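Local coordinates for protein endo-1,4-beta-xylanase (Bacteroides thetaiotaomicron VPI-5482, PDB 3KST) that probably hydrolyses glycosidic bonds in xylan-type plant polysaccharides, as a calcium-binding glycoside hydrolase of family 43, at residues P122-K127 with F145-D150. Residues are numbered along the deposited sequence; the frame is centred on the assembly and turned at random.
Sequences PIWSEK and FVRFTD
Glu126 OE2 is gripped by the guanidinium of Arg147 and by a water. Arg147 NE approaches it at 2.8 Å in a nearly straight bond, 166° at the hydrogen; the oxygen lies almost in the guanidinium plane but is met from above the plane of its own carboxylate. Glu126 OE1 receives Arg147 NH2 at 3.0 Å on its syn lone pair, tilted from the guanidinium plane, and NH2 adds a weak bond to OE2, so the salt bridge is side-on, with the two flat groups turned 50° from each other. The Arg147 chain is bent at chi3 (64°), bringing NE and NH2 round to Glu126. The water donates to Glu126 OE2 and to Lys127 O and accepts from Phe148 N, each at 2.8 Å, and thus bridges loop and strand backbones where they do not bond directly.

Beside the salt bridge, Trp124 CH2 lies over one face of the guanidinium, 3.7 Å from Arg147 NE, which itself sits at the indole edge; Trp155 makes a cation-pi contact with the same arginine. The CB of Glu126 rests on a face of the indole, whose NE1 bonds to Ser128 OG. Trp124 CZ2 meets CE2 of the buried Phe145 at 3.7 Å, the rings oblique. On the exposed side, Phe148 CE2 packs against Lys127 CB at 3.8 Å. Were Arg147 replaced by an alanine, Glu126 would probably lose its charge partner, keep only the water's weaker hold on OE2, and turn more easily.

The loop before strand 129-135 is thus tied to strand 141-148, in a blade of the five-bladed beta-propeller; Val146 of this strand lies about 4 Å, side chain to side chain, from Asp130 and Glu190, the predicted pKa modulator and proton donor. The paired, water-braced ion pair probably fixes the loop's orientation and is likely to keep Glu126 ionised.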
loop_
_atom_site.group_PDB
_atom_site.type_symbol
_atom_site.label_atom_id
_atom_site.label_comp_id
_atom_site.label_asym_id
_atom_site.label_seq_id
_atom_site.Cartn_x
_atom_site.Cartn_y
_atom_site.Cartn_z
ATOM N N PRO A 122 1.523 12.325 -14.887
ATOM C CA PRO A 122 0.821 11.921 -13.677
ATOM C C PRO A 122 -0.689 12.223 -13.789
ATOM O O PRO A 122 -1.149 12.828 -14.772
ATOM C CB PRO A 122 1.488 12.779 -12.610
ATOM C CG PRO A 122 1.849 13.978 -13.296
ATOM C CD PRO A 122 2.194 13.620 -14.702
ATOM N N ILE A 123 -1.434 11.789 -12.777
ATOM C CA ILE A 123 -2.908 11.952 -12.679
ATOM C C ILE A 123 -3.259 13.448 -12.570
ATOM O O ILE A 123 -4.184 13.912 -13.237
ATOM C CB ILE A 123 -3.433 11.112 -11.453
ATOM C CG1 ILE A 123 -3.275 9.610 -11.714
ATOM C CG2 ILE A 123 -4.868 11.411 -11.065
ATOM C CD1 ILE A 123 -3.175 8.802 -10.406
ATOM N N TRP A 124 -2.509 14.174 -11.739
ATOM C CA TRP A 124 -2.640 15.631 -11.573
ATOM C C TRP A 124 -1.258 16.242 -11.272
ATOM O O TRP A 124 -0.296 15.513 -10.984
ATOM C CB TRP A 124 -3.715 15.959 -10.521
ATOM C CG TRP A 124 -3.313 15.798 -9.077
ATOM C CD1 TRP A 124 -2.507 14.813 -8.526
ATOM C CD2 TRP A 124 -3.793 16.567 -7.981
ATOM N NE1 TRP A 124 -2.407 14.990 -7.181
ATOM C CE2 TRP A 124 -3.199 16.050 -6.809
ATOM C CE3 TRP A 124 -4.634 17.687 -7.877
ATOM C CZ2 TRP A 124 -3.440 16.607 -5.535
ATOM C CZ3 TRP A 124 -4.875 18.235 -6.616
ATOM C CH2 TRP A 124 -4.270 17.696 -5.463
ATOM N N SER A 125 -1.173 17.570 -11.282
ATOM C CA SER A 125 0.118 18.274 -11.160
ATOM C C SER A 125 0.728 18.466 -9.783
ATOM O O SER A 125 1.949 18.641 -9.691
ATOM C CB SER A 125 0.020 19.642 -11.850
ATOM O OG SER A 125 -0.924 20.479 -11.210
ATOM N N GLU A 126 -0.094 18.477 -8.728
ATOM C CA GLU A 126 0.429 18.680 -7.362
ATOM C C GLU A 126 1.167 17.454 -6.870
ATOM O O GLU A 126 0.657 16.346 -7.045
ATOM C CB GLU A 126 -0.681 18.958 -6.344
ATOM C CG GLU A 126 -0.151 19.383 -4.953
ATOM C CD GLU A 126 -1.249 19.796 -3.985
ATOM O OE1 GLU A 126 -2.134 20.600 -4.371
ATOM O OE2 GLU A 126 -1.258 19.317 -2.820
ATOM N N LYS A 127 2.299 17.697 -6.201
ATOM C CA LYS A 127 3.105 16.643 -5.573
ATOM C C LYS A 127 2.218 15.797 -4.640
ATOM O O LYS A 127 1.414 16.308 -3.861
ATOM C CB LYS A 127 4.288 17.193 -4.787
ATOM C CG LYS A 127 5.453 17.717 -5.592
ATOM C CD LYS A 127 6.627 18.063 -4.675
ATOM C CE LYS A 127 7.685 18.908 -5.388
ATOM N NZ LYS A 127 8.894 19.163 -4.557
ATOM N N PHE A 145 -4.601 9.291 -1.226
ATOM C CA PHE A 145 -3.230 9.686 -1.519
ATOM C C PHE A 145 -2.828 10.758 -0.527
ATOM O O PHE A 145 -3.700 11.322 0.143
ATOM C CB PHE A 145 -3.106 10.193 -2.973
ATOM C CG PHE A 145 -4.057 11.298 -3.318
ATOM C CD1 PHE A 145 -5.349 10.992 -3.788
ATOM C CD2 PHE A 145 -3.679 12.637 -3.224
ATOM C CE1 PHE A 145 -6.242 11.992 -4.113
ATOM C CE2 PHE A 145 -4.587 13.647 -3.565
ATOM C CZ PHE A 145 -5.867 13.308 -4.016
ATOM N N VAL A 146 -1.529 11.010 -0.441
ATOM C CA VAL A 146 -0.939 11.990 0.477
ATOM C C VAL A 146 -0.667 13.290 -0.223
ATOM O O VAL A 146 -0.074 13.275 -1.310
ATOM C CB VAL A 146 0.444 11.499 1.005
ATOM C CG1 VAL A 146 1.255 12.644 1.702
ATOM C CG2 VAL A 146 0.260 10.280 1.941
ATOM N N ARG A 147 -1.124 14.404 0.356
ATOM C CA ARG A 147 -0.704 15.735 -0.088
ATOM C C ARG A 147 0.126 16.290 1.068
ATOM O O ARG A 147 -0.126 15.983 2.253
ATOM C CB ARG A 147 -1.864 16.669 -0.362
ATOM C CG ARG A 147 -2.812 16.185 -1.443
ATOM C CD ARG A 147 -4.038 17.079 -1.522
ATOM N NE ARG A 147 -3.743 18.450 -1.920
ATOM C CZ ARG A 147 -4.580 19.493 -1.799
ATOM N NH1 ARG A 147 -5.789 19.349 -1.260
ATOM N NH2 ARG A 147 -4.192 20.695 -2.203
ATOM N N PHE A 148 1.059 17.160 0.722
ATOM C CA PHE A 148 1.964 17.782 1.692
ATOM C C PHE A 148 1.358 19.118 2.124
ATOM O O PHE A 148 1.887 20.197 1.839
ATOM C CB PHE A 148 3.358 17.922 1.074
ATOM C CG PHE A 148 3.843 16.656 0.457
ATOM C CD1 PHE A 148 4.301 15.614 1.260
ATOM C CD2 PHE A 148 3.798 16.473 -0.915
ATOM C CE1 PHE A 148 4.737 14.424 0.682
ATOM C CE2 PHE A 148 4.219 15.296 -1.488
ATOM C CZ PHE A 148 4.696 14.266 -0.696
ATOM N N THR A 149 0.225 19.030 2.818
ATOM C CA THR A 149 -0.556 20.191 3.232
ATOM C C THR A 149 -0.361 20.595 4.683
ATOM O O THR A 149 -0.556 21.763 5.014
ATOM C CB THR A 149 -2.053 19.967 2.967
ATOM O OG1 THR A 149 -2.496 18.733 3.571
ATOM C CG2 THR A 149 -2.314 19.916 1.450
ATOM N N ASP A 150 -0.006 19.639 5.541
ATOM C CA ASP A 150 0.230 19.920 6.978
ATOM C C ASP A 150 0.925 18.675 7.490
ATOM O O ASP A 150 0.340 17.840 8.213
ATOM C CB ASP A 150 -1.083 20.172 7.706
ATOM C CG ASP A 150 -0.885 20.655 9.136
ATOM O OD1 ASP A 150 0.269 20.803 9.604
ATOM O OD2 ASP A 150 -1.918 20.947 9.767
HETATM O O HOH W 1 1.186 18.211 -1.866
#